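Local coordinates for protein trichothecene 15-O-acetyltransferase TRI3 (Fusarium sporotrichioides, PDB 3FOT) that acetylates the 15-hydroxyl group of trichothecene intermediates, a step in the fungal biosynthesis of mycotoxins such as T-2 toxin, at residues L274-V280 and N490-A496; F248-C252 and A408-V413. All coordinates share one frame; numbering follows the deposited sequence.

In the fold
Contact 1 pairs strand 277-283 with strand 486-494 at one margin of a four-stranded mixed sheet, while contact 2 packs helix 246-264 against helix 406-423. The two are interleaved in the chain: helix 246-264 leads on to strand 277-283, and both later partners come from the C-terminal part of the sequence. In space they are separate, with centres about 31 Å apart and nearest atoms about 21 Å apart. Contact 2 lies beside the substrate site, since the side chain of Val413 is about 4 Å from that of His414, which binds 15-deacetylcalonectrin. Contact 1 is away from that site; a sulfate ion, probably from the crystallisation liquor, sits about 4 Å from the Tyr493 side chain.

Contact 1. Residues L274-V280 and N490-A496; sequences LALPRCV and NIIYNDA
Backbone bonds join Arg278 to Tyr493 and Val280 to Ile491 in both directions, making two antiparallel hydrogen-bonded pairs; the shortest is Arg278 N to Tyr493 O at 2.7 Å. Pro277 with Asn494 and Cys279 with Ile492 are the non-hydrogen-bonded pairs. Just past the strand, Asp495 N donates to Leu276 O in a nearly straight bond of 2.9 Å. Around the strand ends, side chains add to the backbone bonds. The two ends of the Asn494 amide hold the backbone of Ala275: OD1 accepts from Ala275 N (2.8 Å) on an in-plane lone pair, while ND2 reaches Ala275 O at 3.1 Å from above that carbonyl plane and also donates to Gln471 O. OD1 takes the N-H of Ala496 as well, closing an Asx turn where strand 486-494 finishes. These two strands form one margin of a mixed four-stranded sheet, strand 277-283 being outermost within the chain. With CG held between its own backbone N and carbonyl carbon (chi1 73°), Asp495 turns its carboxylate back over residues 276-278: OD1 accepts from Leu276 N at 3.0 Å, and OD2 forms a salt bridge with Arg278 NE at 3.1 Å. NE approaches from above the carboxylate plane, although OD2 lies in the guanidinium plane; a water joins OD2 to Arg278 NH2. NH1 is paired with Glu143 of helix 134-147, so the arginine ties this edge to a neighbouring helix. Arg278 CB lies over one face of the Tyr493 ring in a CH-pi contact, offset toward the rim and 4.0 Å from the centroid, and Val280 CG2 approaches that ring obliquely at CE2, 3.9 Å away.

Contact 2. Residues F248-C252 and A408-V413; sequences FDDKC and ALGLRV
Asp249 OD1 receives Arg412 NH1 at 2.8 Å, a salt bridge from helix 406-423 to helix 246-264, bent to an N-H...O angle of 150°. The donor comes in on the anti side of the carboxylate, and the carboxylate and guanidinium planes are steeply inclined. Arg412 reaches across because its chain is extended from CG to NE, starting with CG anti to the backbone N. Its other nitrogens are taken up by the N-terminal residues: NE bonds to Pro10 O and NH2 to Leu9 O, which fixes the rotation of the guanidinium group. Arg412 CD and NH1 both lie near Phe248 CE2, NH1 at 3.3 Å in an oblique approach, with ring and guanidinium planes 22° apart. At the ring edge lie Leu409 N, 3.5 Å from Phe248 CE1, and Ala408 O; Leu409 CB is 3.8 Å from CE1. Cys252 SG lies over one face of the ring, toward its rim, and touches Leu409 CG at 3.8 Å. Leu409 CD1 crosses Lys251 CB at an angle, and Val413 CG1 packs against Cys252 CB at 3.9 Å. Val413 directly precedes His414, which binds 15-deacetylcalonectrin, so this helix pair adjoins the substrate site. Helices 246-264 and 406-423 cross at -55° with segment axes 10.2 Å apart. Phe405 meets Phe248 edge-to-face, Trp400 of helix 379-401 makes a cation-pi contact with Lys251, and Val413 leans on Tyr255 and Thr256 farther along helix 246-264.

Contact 1. Residues L274-V280 and N490-A496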
loop_
_atom_site.group_PDB
_atom_site.type_symbol
_atom_site.label_atom_id
_atom_site.label_comp_id
_atom_site.label_asym_id
_atom_site.label_seq_id
_atom_site.Cartn_x
_atom_site.Cartn_y
_atom_site.Cartn_z
ATOM N N LEU A 274 21.376 -5.607 -5.977
ATOM C CA LEU A 274 20.093 -5.053 -6.378
ATOM C C LEU A 274 19.710 -5.642 -7.728
ATOM O O LEU A 274 20.514 -5.621 -8.672
ATOM C CB LEU A 274 20.116 -3.525 -6.470
ATOM C CG LEU A 274 18.826 -2.760 -6.871
ATOM C CD1 LEU A 274 17.627 -2.929 -5.911
ATOM C CD2 LEU A 274 19.130 -1.273 -7.070
ATOM N N ALA A 275 18.500 -6.194 -7.800
ATOM C CA ALA A 275 17.942 -6.636 -9.067
ATOM C C ALA A 275 16.446 -6.318 -9.064
ATOM O O ALA A 275 16.076 -5.178 -8.790
ATOM C CB ALA A 275 18.250 -8.115 -9.332
ATOM N N LEU A 276 15.596 -7.309 -9.317
ATOM C CA LEU A 276 14.182 -7.034 -9.575
ATOM C C LEU A 276 13.284 -7.334 -8.378
ATOM O O LEU A 276 13.544 -8.299 -7.661
ATOM C CB LEU A 276 13.719 -7.863 -10.775
ATOM C CG LEU A 276 14.386 -7.473 -12.104
ATOM C CD1 LEU A 276 14.118 -8.466 -13.223
ATOM C CD2 LEU A 276 13.908 -6.111 -12.512
ATOM N N PRO A 277 12.207 -6.522 -8.182
ATOM C CA PRO A 277 11.243 -6.874 -7.133
ATOM C C PRO A 277 10.478 -8.120 -7.513
ATOM O O PRO A 277 10.117 -8.301 -8.695
ATOM C CB PRO A 277 10.303 -5.653 -7.077
ATOM C CG PRO A 277 10.407 -5.036 -8.416
ATOM C CD PRO A 277 11.828 -5.278 -8.882
ATOM N N ARG A 278 10.238 -8.989 -6.535
ATOM C CA ARG A 278 9.481 -10.193 -6.782
ATOM C C ARG A 278 8.512 -10.403 -5.647
ATOM O O ARG A 278 8.624 -9.763 -4.605
ATOM C CB ARG A 278 10.381 -11.418 -6.909
ATOM C CG ARG A 278 11.400 -11.366 -8.033
ATOM C CD ARG A 278 10.758 -11.268 -9.408
ATOM N NE ARG A 278 11.747 -11.426 -10.471
ATOM C CZ ARG A 278 11.465 -11.419 -11.775
ATOM N NH1 ARG A 278 10.222 -11.251 -12.198
ATOM N NH2 ARG A 278 12.437 -11.587 -12.665
ATOM N N CYS A 279 7.555 -11.289 -5.846
ATOM C CA CYS A 279 6.498 -11.524 -4.870
ATOM C C CYS A 279 6.213 -13.022 -4.693
ATOM O O CYS A 279 6.211 -13.739 -5.670
ATOM C CB CYS A 279 5.237 -10.794 -5.347
ATOM S SG CYS A 279 3.920 -10.678 -4.147
ATOM N N VAL A 280 5.940 -13.468 -3.465
ATOM C CA VAL A 280 5.448 -14.819 -3.217
ATOM C C VAL A 280 4.161 -14.643 -2.436
ATOM O O VAL A 280 4.136 -13.916 -1.448
ATOM C CB VAL A 280 6.451 -15.686 -2.421
ATOM C CG1 VAL A 280 5.838 -17.062 -2.152
ATOM C CG2 VAL A 280 7.739 -15.849 -3.199
ATOM N N ASN A 490 1.439 -11.914 1.468
ATOM C CA ASN A 490 2.350 -11.667 0.351
ATOM C C ASN A 490 3.724 -11.293 0.923
ATOM O O ASN A 490 3.781 -10.487 1.854
ATOM C CB ASN A 490 1.789 -10.502 -0.466
ATOM C CG ASN A 490 2.369 -10.406 -1.880
ATOM O OD1 ASN A 490 3.413 -10.979 -2.201
ATOM N ND2 ASN A 490 1.675 -9.655 -2.733
ATOM N N ILE A 491 4.783 -11.870 0.392
ATOM C CA ILE A 491 6.106 -11.397 0.742
ATOM C C ILE A 491 6.722 -10.819 -0.514
ATOM O O ILE A 491 6.852 -11.498 -1.543
ATOM C CB ILE A 491 7.029 -12.485 1.306
ATOM C CG1 ILE A 491 6.398 -13.173 2.519
ATOM C CG2 ILE A 491 8.395 -11.853 1.688
ATOM C CD1 ILE A 491 7.341 -14.196 3.228
ATOM N N ILE A 492 7.080 -9.544 -0.434
ATOM C CA ILE A 492 7.779 -8.913 -1.536
ATOM C C ILE A 492 9.247 -8.825 -1.146
ATOM O O ILE A 492 9.580 -8.561 0.018
ATOM C CB ILE A 492 7.220 -7.524 -1.872
ATOM C CG1 ILE A 492 5.713 -7.583 -2.105
ATOM C CG2 ILE A 492 7.856 -6.971 -3.121
ATOM C CD1 ILE A 492 4.946 -7.018 -0.987
ATOM N N TYR A 493 10.098 -9.106 -2.115
ATOM C CA TYR A 493 11.521 -9.155 -1.861
ATOM C C TYR A 493 12.213 -8.743 -3.124
ATOM O O TYR A 493 11.579 -8.643 -4.185
ATOM C CB TYR A 493 11.936 -10.551 -1.421
ATOM C CG TYR A 493 11.834 -11.632 -2.460
ATOM C CD1 TYR A 493 12.978 -12.121 -3.084
ATOM C CD2 TYR A 493 10.597 -12.196 -2.808
ATOM C CE1 TYR A 493 12.900 -13.117 -4.022
ATOM C CE2 TYR A 493 10.517 -13.203 -3.739
ATOM C CZ TYR A 493 11.675 -13.661 -4.340
ATOM O OH TYR A 493 11.611 -14.661 -5.287
ATOM N N ASN A 494 13.500 -8.456 -3.012
ATOM C CA ASN A 494 14.287 -8.195 -4.192
ATOM C C ASN A 494 15.080 -9.446 -4.524
ATOM O O ASN A 494 15.734 -10.004 -3.644
ATOM C CB ASN A 494 15.200 -7.010 -3.954
ATOM C CG ASN A 494 15.770 -6.492 -5.233
ATOM O OD1 ASN A 494 16.776 -7.010 -5.716
ATOM N ND2 ASN A 494 15.084 -5.522 -5.838
ATOM N N ASP A 495 15.035 -9.884 -5.787
ATOM C CA ASP A 495 15.629 -11.179 -6.140
ATOM C C ASP A 495 17.151 -11.226 -6.232
ATOM O O ASP A 495 17.713 -12.297 -6.490
ATOM C CB ASP A 495 14.960 -11.840 -7.353
ATOM C CG ASP A 495 15.296 -11.168 -8.675
ATOM O OD1 ASP A 495 16.126 -10.243 -8.719
ATOM O OD2 ASP A 495 14.722 -11.590 -9.707
ATOM N N ALA A 496 17.802 -10.087 -6.006
ATOM C CA ALA A 496 19.243 -10.072 -5.773
ATOM C C ALA A 496 19.573 -10.626 -4.386
ATOM O O ALA A 496 20.667 -11.167 -4.168
ATOM C CB ALA A 496 19.772 -8.675 -5.893
HETATM O O HOH W 1 15.481 -11.470 -12.181
#

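Contact 2. Residues F248-C252 and A408-V413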
loop_
_atom_site.group_PDB
_atom_site.type_symbol
_atom_site.label_atom_id
_atom_site.label_comp_id
_atom_site.label_asym_id
_atom_site.label_seq_id
_atom_site.Cartn_x
_atom_site.Cartn_y
_atom_site.Cartn_z
ATOM N N PHE A 248 7.574 15.067 23.205
ATOM C CA PHE A 248 7.524 14.832 21.763
ATOM C C PHE A 248 8.940 14.616 21.201
ATOM O O PHE A 248 9.192 13.634 20.494
ATOM C CB PHE A 248 6.792 15.995 21.068
ATOM C CG PHE A 248 6.767 15.901 19.562
ATOM C CD1 PHE A 248 6.009 14.912 18.917
ATOM C CD2 PHE A 248 7.469 16.817 18.789
ATOM C CE1 PHE A 248 5.977 14.840 17.530
ATOM C CE2 PHE A 248 7.444 16.755 17.370
ATOM C CZ PHE A 248 6.690 15.755 16.752
ATOM N N ASP A 249 9.873 15.506 21.530
ATOM C CA ASP A 249 11.246 15.344 21.060
ATOM C C ASP A 249 11.835 13.993 21.480
ATOM O O ASP A 249 12.489 13.314 20.673
ATOM C CB ASP A 249 12.148 16.454 21.598
ATOM C CG ASP A 249 11.795 17.824 21.052
ATOM O OD1 ASP A 249 11.161 17.917 19.965
ATOM O OD2 ASP A 249 12.137 18.823 21.737
ATOM N N ASP A 250 11.626 13.619 22.744
ATOM C CA ASP A 250 12.201 12.374 23.265
ATOM C C ASP A 250 11.618 11.153 22.536
ATOM O O ASP A 250 12.330 10.216 22.220
ATOM C CB ASP A 250 11.910 12.230 24.757
ATOM C CG ASP A 250 12.666 13.240 25.625
ATOM O OD1 ASP A 250 13.642 13.868 25.165
ATOM O OD2 ASP A 250 12.255 13.393 26.800
ATOM N N LYS A 251 10.315 11.173 22.293
ATOM C CA LYS A 251 9.643 10.064 21.628
ATOM C C LYS A 251 10.126 9.972 20.167
ATOM O O LYS A 251 10.360 8.872 19.654
ATOM C CB LYS A 251 8.139 10.301 21.673
ATOM C CG LYS A 251 7.211 9.143 22.059
ATOM C CD LYS A 251 7.815 7.797 22.342
ATOM C CE LYS A 251 6.699 6.738 22.352
ATOM N NZ LYS A 251 6.899 5.668 23.386
ATOM N N CYS A 252 10.288 11.122 19.505
ATOM C CA CYS A 252 10.874 11.137 18.146
ATOM C C CYS A 252 12.269 10.535 18.121
ATOM O O CYS A 252 12.614 9.743 17.221
ATOM C CB CYS A 252 10.921 12.557 17.552
ATOM S SG CYS A 252 9.338 13.243 17.179
ATOM N N ALA A 408 2.016 13.605 14.077
ATOM C CA ALA A 408 3.080 14.610 13.990
ATOM C C ALA A 408 4.475 13.974 14.070
ATOM O O ALA A 408 5.408 14.403 13.381
ATOM C CB ALA A 408 2.912 15.688 15.103
ATOM N N LEU A 409 4.607 12.958 14.917
ATOM C CA LEU A 409 5.886 12.261 15.108
ATOM C C LEU A 409 6.270 11.530 13.824
ATOM O O LEU A 409 7.422 11.550 13.437
ATOM C CB LEU A 409 5.813 11.282 16.288
ATOM C CG LEU A 409 7.003 10.358 16.586
ATOM C CD1 LEU A 409 7.162 10.054 18.096
ATOM C CD2 LEU A 409 6.829 9.031 15.823
ATOM N N GLY A 410 5.293 10.870 13.201
ATOM C CA GLY A 410 5.520 10.168 11.922
ATOM C C GLY A 410 6.105 11.097 10.881
ATOM O O GLY A 410 7.093 10.776 10.232
ATOM N N LEU A 411 5.492 12.262 10.720
ATOM C CA LEU A 411 5.930 13.212 9.708
ATOM C C LEU A 411 7.377 13.618 9.967
ATOM O O LEU A 411 8.201 13.651 9.064
ATOM C CB LEU A 411 5.010 14.440 9.688
ATOM C CG LEU A 411 3.541 14.166 9.348
ATOM C CD1 LEU A 411 2.751 15.470 9.453
ATOM C CD2 LEU A 411 3.374 13.524 7.964
ATOM N N ARG A 412 7.682 13.900 11.226
ATOM C CA ARG A 412 9.014 14.355 11.594
ATOM C C ARG A 412 10.075 13.275 11.450
ATOM O O ARG A 412 11.163 13.514 10.899
ATOM C CB ARG A 412 8.968 14.898 13.048
ATOM C CG ARG A 412 10.197 15.642 13.431
ATOM C CD ARG A 412 10.017 16.240 14.810
ATOM N NE ARG A 412 11.215 16.942 15.251
ATOM C CZ ARG A 412 11.539 17.125 16.535
ATOM N NH1 ARG A 412 10.763 16.656 17.502
ATOM N NH2 ARG A 412 12.650 17.771 16.850
ATOM N N VAL A 413 9.785 12.080 11.951
ATOM C CA VAL A 413 10.758 11.003 11.880
ATOM C C VAL A 413 10.912 10.447 10.476
ATOM O O VAL A 413 12.006 10.005 10.108
ATOM C CB VAL A 413 10.513 9.850 12.891
ATOM C CG1 VAL A 413 10.472 10.414 14.338
ATOM C CG2 VAL A 413 9.248 9.057 12.575
#